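Local structure of predicted ATPase involved in replication control, Cdc46/Mcm family (Methanopyrus kandleri AV19, 3F8T) at residues Val242-Tyr247 with Leu373-Gly378; Ala344-Gly349 with Ala359-Asp364. The protein probably binds ATP and single-stranded DNA and may act as a DNA helicase of the MCM type in replication. The protein carries 2 engineered substitutions. All blocks are in the same frame, centred on the assembly; numbering follows the deposited sequence.

Contact 1: Val242-Tyr247 with Leu373-Gly378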
ATOM      1  N   VAL A 242       2.474  10.127  13.081  1.00 14.49           N
ATOM      2  CA  VAL A 242       2.688  10.022  14.534  1.00 16.06           C
ATOM      3  C   VAL A 242       4.187   9.977  14.801  1.00 16.21           C
ATOM      4  O   VAL A 242       4.917   9.232  14.145  1.00 16.39           O
ATOM      5  CB  VAL A 242       1.969   8.768  15.146  1.00 15.19           C
ATOM      6  CG1 VAL A 242       2.245   8.644  16.643  1.00 17.36           C
ATOM      7  CG2 VAL A 242       0.436   8.836  14.936  1.00 15.63           C
ATOM      8  N   LEU A 243       4.638  10.788  15.757  1.00 16.96           N
ATOM      9  CA  LEU A 243       6.026  10.763  16.204  1.00 17.28           C
ATOM     10  C   LEU A 243       6.085  10.166  17.609  1.00 18.61           C
ATOM     11  O   LEU A 243       5.472  10.705  18.526  1.00 17.91           O
ATOM     12  CB  LEU A 243       6.595  12.185  16.239  1.00 17.03           C
ATOM     13  CG  LEU A 243       8.020  12.376  16.807  1.00 17.75           C
ATOM     14  CD1 LEU A 243       9.035  11.512  16.063  1.00 17.45           C
ATOM     15  CD2 LEU A 243       8.406  13.860  16.758  1.00 18.79           C
ATOM     16  N   LEU A 244       6.810   9.063  17.751  1.00 19.68           N
ATOM     17  CA  LEU A 244       7.120   8.482  19.059  1.00 22.08           C
ATOM     18  C   LEU A 244       8.370   9.127  19.620  1.00 23.49           C
ATOM     19  O   LEU A 244       9.419   9.134  18.965  1.00 23.36           O
ATOM     20  CB  LEU A 244       7.393   6.996  18.920  1.00 22.61           C
ATOM     21  CG  LEU A 244       6.346   5.994  18.480  1.00 23.65           C
ATOM     22  CD1 LEU A 244       6.866   4.612  18.839  1.00 24.01           C
ATOM     23  CD2 LEU A 244       5.011   6.253  19.160  1.00 26.15           C
ATOM     24  N   ALA A 245       8.274   9.674  20.832  1.00 24.21           N
ATOM     25  CA  ALA A 245       9.444  10.241  21.476  1.00 25.39           C
ATOM     26  C   ALA A 245       9.779   9.446  22.736  1.00 26.79           C
ATOM     27  O   ALA A 245       9.094   9.567  23.754  1.00 26.64           O
ATOM     28  CB  ALA A 245       9.213  11.701  21.796  1.00 25.61           C
ATOM     29  N   GLY A 246      10.810   8.609  22.644  1.00 27.37           N
ATOM     30  CA  GLY A 246      11.264   7.804  23.785  1.00 28.58           C
ATOM     31  C   GLY A 246      12.645   7.227  23.562  1.00 29.06           C
ATOM     32  O   GLY A 246      13.333   7.592  22.605  1.00 28.00           O
ATOM     33  N   TYR A 247      13.051   6.320  24.455  1.00 29.76           N
ATOM     34  CA  TYR A 247      14.345   5.636  24.351  1.00 30.12           C
ATOM     35  C   TYR A 247      14.391   4.766  23.103  1.00 29.73           C
ATOM     36  O   TYR A 247      13.361   4.198  22.727  1.00 29.64           O
ATOM     37  CB  TYR A 247      14.583   4.771  25.594  1.00 31.25           C
ATOM     38  CG  TYR A 247      15.041   5.547  26.808  1.00 32.67           C
ATOM     39  CD1 TYR A 247      14.163   6.372  27.504  1.00 33.72           C
ATOM     40  CD2 TYR A 247      16.355   5.433  27.274  1.00 34.77           C
ATOM     41  CE1 TYR A 247      14.573   7.087  28.627  1.00 35.62           C
ATOM     42  CE2 TYR A 247      16.781   6.147  28.401  1.00 36.00           C
ATOM     43  CZ  TYR A 247      15.880   6.972  29.067  1.00 35.34           C
ATOM     44  OH  TYR A 247      16.275   7.679  30.176  1.00 36.59           O
ATOM     45  N   LEU A 373       0.305  13.839  15.894  1.00 19.16           N
ATOM     46  CA  LEU A 373       0.440  13.500  17.305  1.00 19.59           C
ATOM     47  C   LEU A 373       1.882  13.210  17.633  1.00 20.46           C
ATOM     48  O   LEU A 373       2.588  12.593  16.844  1.00 19.45           O
ATOM     49  CB  LEU A 373      -0.376  12.249  17.650  1.00 19.61           C
ATOM     50  CG  LEU A 373      -1.888  12.269  17.425  1.00 21.43           C
ATOM     51  CD1 LEU A 373      -2.438  10.871  17.242  1.00 21.91           C
ATOM     52  CD2 LEU A 373      -2.584  12.998  18.557  1.00 20.51           C
ATOM     53  N   ILE A 374       2.312  13.639  18.815  1.00 21.33           N
ATOM     54  CA  ILE A 374       3.579  13.190  19.353  1.00 23.07           C
ATOM     55  C   ILE A 374       3.279  12.374  20.597  1.00 24.45           C
ATOM     56  O   ILE A 374       2.581  12.841  21.493  1.00 24.37           O
ATOM     57  CB  ILE A 374       4.557  14.345  19.689  1.00 23.25           C
ATOM     58  CG1 ILE A 374       4.684  15.301  18.491  1.00 23.49           C
ATOM     59  CG2 ILE A 374       5.913  13.741  20.151  1.00 23.37           C
ATOM     60  CD1 ILE A 374       5.630  16.501  18.704  1.00 24.35           C
ATOM     61  N   ALA A 375       3.782  11.150  20.619  1.00 25.87           N
ATOM     62  CA  ALA A 375       3.578  10.238  21.738  1.00 28.54           C
ATOM     63  C   ALA A 375       4.845  10.204  22.600  1.00 30.39           C
ATOM     64  O   ALA A 375       5.860   9.584  22.232  1.00 30.15           O
ATOM     65  CB  ALA A 375       3.226   8.860  21.218  1.00 28.42           C
ATOM     66  N   PHE A 376       4.789  10.915  23.724  1.00 31.89           N
ATOM     67  CA  PHE A 376       5.899  10.993  24.665  1.00 34.48           C
ATOM     68  C   PHE A 376       5.828   9.792  25.576  1.00 36.04           C
ATOM     69  O   PHE A 376       4.962   9.723  26.451  1.00 36.97           O
ATOM     70  CB  PHE A 376       5.847  12.291  25.483  1.00 34.22           C
ATOM     71  CG  PHE A 376       5.911  13.539  24.649  1.00 34.03           C
ATOM     72  CD1 PHE A 376       4.742  14.199  24.265  1.00 33.58           C
ATOM     73  CD2 PHE A 376       7.135  14.056  24.246  1.00 33.40           C
ATOM     74  CE1 PHE A 376       4.800  15.341  23.476  1.00 33.25           C
ATOM     75  CE2 PHE A 376       7.199  15.189  23.471  1.00 32.73           C
ATOM     76  CZ  PHE A 376       6.031  15.837  23.082  1.00 33.89           C
ATOM     77  N   LEU A 377       6.713   8.826  25.350  1.00 37.40           N
ATOM     78  CA  LEU A 377       6.712   7.599  26.143  1.00 38.87           C
ATOM     79  C   LEU A 377       7.228   7.899  27.553  1.00 40.07           C
ATOM     80  O   LEU A 377       8.050   8.797  27.735  1.00 40.20           O
ATOM     81  CB  LEU A 377       7.566   6.515  25.471  1.00 38.88           C
ATOM     82  CG  LEU A 377       7.399   6.229  23.972  1.00 39.25           C
ATOM     83  CD1 LEU A 377       8.133   4.951  23.611  1.00 39.96           C
ATOM     84  CD2 LEU A 377       5.936   6.124  23.581  1.00 40.25           C
ATOM     85  N   GLY A 378       6.738   7.161  28.547  1.00 41.70           N
ATOM     86  CA  GLY A 378       7.093   7.438  29.950  1.00 43.53           C
ATOM     87  C   GLY A 378       6.333   8.637  30.501  1.00 44.88           C
ATOM     88  O   GLY A 378       6.382   8.920  31.708  1.00 45.26           O
TER
HETATM   89  O   HOH W   1       9.654  10.427  26.344  1.00 40.65           O
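Leu243 and Ile374 lie side by side and point the same way where the outer strand 373-376 runs parallel to 242-245, the edge pairing of strands 5 and 1 in the 5-1-4-3-2 parallel sheet of an AAA+ P-loop domain. Leu243 CG rests 4.2 Å from Ile374 CG2. Ile374 holds CG1 anti to the carbonyl carbon (chi1 -50°), which turns CG2 toward the neighbouring strand and brings it 3.5 Å from Leu243 O. The same methyl sits 3.6 Å above the Phe376 ring plane, offset toward the rim, while Ala245 CB approaches that ring obliquely, 4.0 Å from Phe376 CD2. Ile374 CG2 is thus wedged among Leu243, Ala245 and the ring. Tyr486 and Thr489 of helix 473-489 and Pro357 and Ile358 of a loop pack against Ile374 and Phe376.

On the opposite face of the sheet Leu244 CD2 comes alongside Ala375 CB at 3.8 Å, and Val242 meets Leu373 through CG2 and CD1. Helices 219-229 and 248-261 pack on this side.

Four backbone bonds set the register. Leu243 N to Leu373 O, Ala375 N to Leu243 O (2.7 Å) and Ala245 N to Ala375 O are nearly straight; the last, Leu377 N to Ala245 O, is more bent. Leu243, Ala375 and Ala245 each use both N and O across the contact. Beyond Ala245 the chain enters the connection that forms the P-loop in related ATPases. Here Leu377 CG lies against Gly246 CA, where a CB would run into Leu377 CD1. Ala245 O, already bonded to Leu377 N, also accepts from a water 2.8 Å away, and this water gives its other hydrogen bond to Leu377 O at 2.7 Å.

Contact 2: Ala344-Gly349 with Ala359-Asp364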
ATOM      1  N   ALA A 344       7.157   7.784  12.916  1.00 17.39           N
ATOM      2  CA  ALA A 344       8.544   8.139  13.160  1.00 17.92           C
ATOM      3  C   ALA A 344       8.879   7.926  14.635  1.00 18.43           C
ATOM      4  O   ALA A 344       7.981   7.858  15.477  1.00 18.46           O
ATOM      5  CB  ALA A 344       8.774   9.554  12.782  1.00 17.38           C
ATOM      6  N   ALA A 345      10.172   7.773  14.918  1.00 18.63           N
ATOM      7  CA  ALA A 345      10.672   7.693  16.289  1.00 19.64           C
ATOM      8  C   ALA A 345      11.879   8.604  16.470  1.00 21.00           C
ATOM      9  O   ALA A 345      12.758   8.685  15.596  1.00 20.73           O
ATOM     10  CB  ALA A 345      11.005   6.266  16.638  1.00 18.63           C
ATOM     11  N   ILE A 346      11.927   9.284  17.612  1.00 23.20           N
ATOM     12  CA  ILE A 346      13.048  10.170  17.926  1.00 24.58           C
ATOM     13  C   ILE A 346      13.494   9.950  19.366  1.00 27.25           C
ATOM     14  O   ILE A 346      12.665   9.725  20.259  1.00 26.09           O
ATOM     15  CB  ILE A 346      12.689  11.660  17.706  1.00 24.51           C
ATOM     16  CG1 ILE A 346      13.935  12.539  17.744  1.00 23.89           C
ATOM     17  CG2 ILE A 346      11.654  12.161  18.742  1.00 24.82           C
ATOM     18  CD1 ILE A 346      13.765  13.886  17.043  1.00 23.09           C
ATOM     19  N   ASN A 347      14.807   9.990  19.568  1.00 30.46           N
ATOM     20  CA  ASN A 347      15.381   9.855  20.898  1.00 34.35           C
ATOM     21  C   ASN A 347      15.726  11.227  21.434  1.00 36.93           C
ATOM     22  O   ASN A 347      16.731  11.803  21.020  1.00 37.12           O
ATOM     23  CB  ASN A 347      16.639   8.982  20.872  1.00 34.77           C
ATOM     24  CG  ASN A 347      17.388   8.986  22.209  1.00 36.08           C
ATOM     25  OD1 ASN A 347      16.881   9.480  23.217  1.00 38.30           O
ATOM     26  ND2 ASN A 347      18.599   8.432  22.214  1.00 36.47           N
ATOM     27  N   PRO A 348      14.913  11.741  22.376  1.00 39.52           N
ATOM     28  CA  PRO A 348      15.185  13.032  23.007  1.00 42.10           C
ATOM     29  C   PRO A 348      16.313  12.869  24.032  1.00 44.46           C
ATOM     30  O   PRO A 348      17.360  12.289  23.718  1.00 45.28           O
ATOM     31  CB  PRO A 348      13.859  13.367  23.698  1.00 41.66           C
ATOM     32  CG  PRO A 348      13.239  12.039  23.989  1.00 40.72           C
ATOM     33  CD  PRO A 348      13.714  11.087  22.936  1.00 39.50           C
ATOM     34  N   GLY A 349      16.111  13.366  25.245  1.00 47.23           N
ATOM     35  CA  GLY A 349      17.059  13.098  26.325  1.00 49.56           C
ATOM     36  C   GLY A 349      16.887  14.005  27.517  1.00 51.44           C
ATOM     37  O   GLY A 349      15.866  14.691  27.655  1.00 51.93           O
ATOM     38  N   ALA A 359      10.045  20.623  24.155  1.00 40.31           N
ATOM     39  CA  ALA A 359      11.237  21.454  24.018  1.00 41.00           C
ATOM     40  C   ALA A 359      12.511  20.620  23.893  1.00 41.23           C
ATOM     41  O   ALA A 359      13.510  21.092  23.349  1.00 41.68           O
ATOM     42  CB  ALA A 359      11.341  22.445  25.181  1.00 40.71           C
ATOM     43  N   ARG A 360      12.468  19.383  24.379  1.00 41.73           N
ATOM     44  CA  ARG A 360      13.618  18.475  24.335  1.00 42.89           C
ATOM     45  C   ARG A 360      13.805  17.774  22.985  1.00 42.75           C
ATOM     46  O   ARG A 360      14.837  17.142  22.752  1.00 42.76           O
ATOM     47  CB  ARG A 360      13.528  17.428  25.446  1.00 42.89           C
ATOM     48  CG  ARG A 360      13.660  17.986  26.861  1.00 44.02           C
ATOM     49  CD  ARG A 360      13.424  16.904  27.909  1.00 45.11           C
ATOM     50  NE  ARG A 360      12.233  16.102  27.615  1.00 50.65           N
ATOM     51  CZ  ARG A 360      12.224  14.775  27.459  1.00 52.65           C
ATOM     52  NH1 ARG A 360      13.343  14.068  27.595  1.00 53.21           N
ATOM     53  NH2 ARG A 360      11.082  14.148  27.180  1.00 53.38           N
ATOM     54  N   ILE A 361      12.806  17.875  22.116  1.00 42.66           N
ATOM     55  CA  ILE A 361      12.890  17.318  20.768  1.00 43.32           C
ATOM     56  C   ILE A 361      13.706  18.256  19.882  1.00 43.35           C
ATOM     57  O   ILE A 361      13.286  19.383  19.616  1.00 43.59           O
ATOM     58  CB  ILE A 361      11.483  17.132  20.153  1.00 43.04           C
ATOM     59  CG1 ILE A 361      10.649  16.168  21.004  1.00 43.56           C
ATOM     60  CG2 ILE A 361      11.581  16.643  18.707  1.00 43.22           C
ATOM     61  CD1 ILE A 361       9.207  16.067  20.566  1.00 43.50           C
ATOM     62  N   ASP A 362      14.870  17.800  19.434  1.00 44.15           N
ATOM     63  CA  ASP A 362      15.662  18.604  18.496  1.00 44.85           C
ATOM     64  C   ASP A 362      15.236  18.350  17.038  1.00 44.40           C
ATOM     65  O   ASP A 362      15.764  17.478  16.344  1.00 44.80           O
ATOM     66  CB  ASP A 362      17.186  18.488  18.743  1.00 45.29           C
ATOM     67  CG  ASP A 362      17.820  17.275  18.066  1.00 46.95           C
ATOM     68  OD1 ASP A 362      17.395  16.133  18.344  1.00 49.55           O
ATOM     69  OD2 ASP A 362      18.757  17.470  17.258  1.00 48.05           O
ATOM     70  N   LEU A 363      14.222  19.104  16.630  1.00 44.00           N
ATOM     71  CA  LEU A 363      13.695  19.129  15.275  1.00 43.74           C
ATOM     72  C   LEU A 363      13.067  20.490  15.141  1.00 43.83           C
ATOM     73  O   LEU A 363      12.508  21.007  16.114  1.00 44.11           O
ATOM     74  CB  LEU A 363      12.595  18.087  15.088  1.00 43.33           C
ATOM     75  CG  LEU A 363      12.862  16.632  14.718  1.00 43.34           C
ATOM     76  CD1 LEU A 363      11.521  15.904  14.651  1.00 42.87           C
ATOM     77  CD2 LEU A 363      13.613  16.488  13.397  1.00 42.10           C
ATOM     78  N   ASP A 364      13.124  21.074  13.948  1.00 43.95           N
ATOM     79  CA  ASP A 364      12.577  22.412  13.775  1.00 43.88           C
ATOM     80  C   ASP A 364      11.061  22.430  13.931  1.00 43.92           C
ATOM     81  O   ASP A 364      10.382  21.428  13.665  1.00 44.10           O
ATOM     82  CB  ASP A 364      13.018  23.038  12.442  1.00 44.38           C
ATOM     83  CG  ASP A 364      12.553  22.254  11.256  1.00 43.73           C
ATOM     84  OD1 ASP A 364      11.593  22.703  10.601  1.00 43.99           O
ATOM     85  OD2 ASP A 364      13.128  21.176  11.006  1.00 45.88           O
TER
HETATM   86  O   HOH W   2      15.980  14.372  20.100  1.00 46.20           O
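Extended torsions carry Ile346 outward to Leu363: CG1 stands anti to the backbone N (chi1 -168°), and CD1 continues the line until it meets Leu363 CG tip to tip at 3.7 Å. The CG2 methyl of Ile361 touches the same atom, 3.9 Å from Ile346 CD1. The meeting place lies at the C-terminal end of strand 341-346 in the AAA+ core, where Asn347 occupies a position consistent with sensor 1, and the irregular 359-364 segment folds back across it before helix 365-368.

Arg360 binds the other end. Its chain is bent at chi3 (-47°), which swings the guanidinium back to Gly349. NH1 donates to Gly349 O at 2.6 Å. The oxygen sits at the guanidinium edge, close to its plane, but the nitrogen stands 36° out of the carbonyl plane, away from a lone-pair direction. Arg360 CD also lies 3.3 Å from Gly349 O, so the carbonyl nestles in the bend of the side chain. Pro348 comes over one guanidinium face, with its CB 4.0 Å from Arg360 NH1. Cutting Arg360 back to an alanine is likely to leave Gly349 O without this donor and take away the group that Pro348 CB rests on, so that the loop at Pro348 and Gly349 would lose this tie to 359-364. Gly349 itself has backbone angles at which a CB would jam against Pro348 O.

Between Ile361 and Leu363, the two residues that meet Ile346, the chain makes an inverse gamma turn centred on Asp362, closed by a weak bond from Leu363 N to Ile361 O (3.1 Å). A water joins the segments beside the turn, donating to Asn347 O at 2.8 Å and to Asp362 OD1 at 2.9 Å. Asp364 then forms a salt bridge with Arg317 through OD2 and caps helix 365-368 with OD1, which accepts from Phe367 N.

Coming from the N-terminal and OB-fold regions, the chain first lays down strand 242-245, then passes through helix 248-261 and strands 266-270 and 303-307 before reaching 341-346. Contact 2 closes a short loop there, with nine residues between 344-349 and 359-364. Contact 1 closes only afterwards, when 373-376 joins the far side of 242-245, so the small loop lies wholly within the large one. Strand 242-245 lies between two neighbours: 373-376 on one edge, 341-346 on the other, where Leu244 N and O probably bond to Ala344 O and Ile346 N. Phe376 of contact 1 packs on Ile361 of contact 2, tying the loop to the outer strand of the sheet.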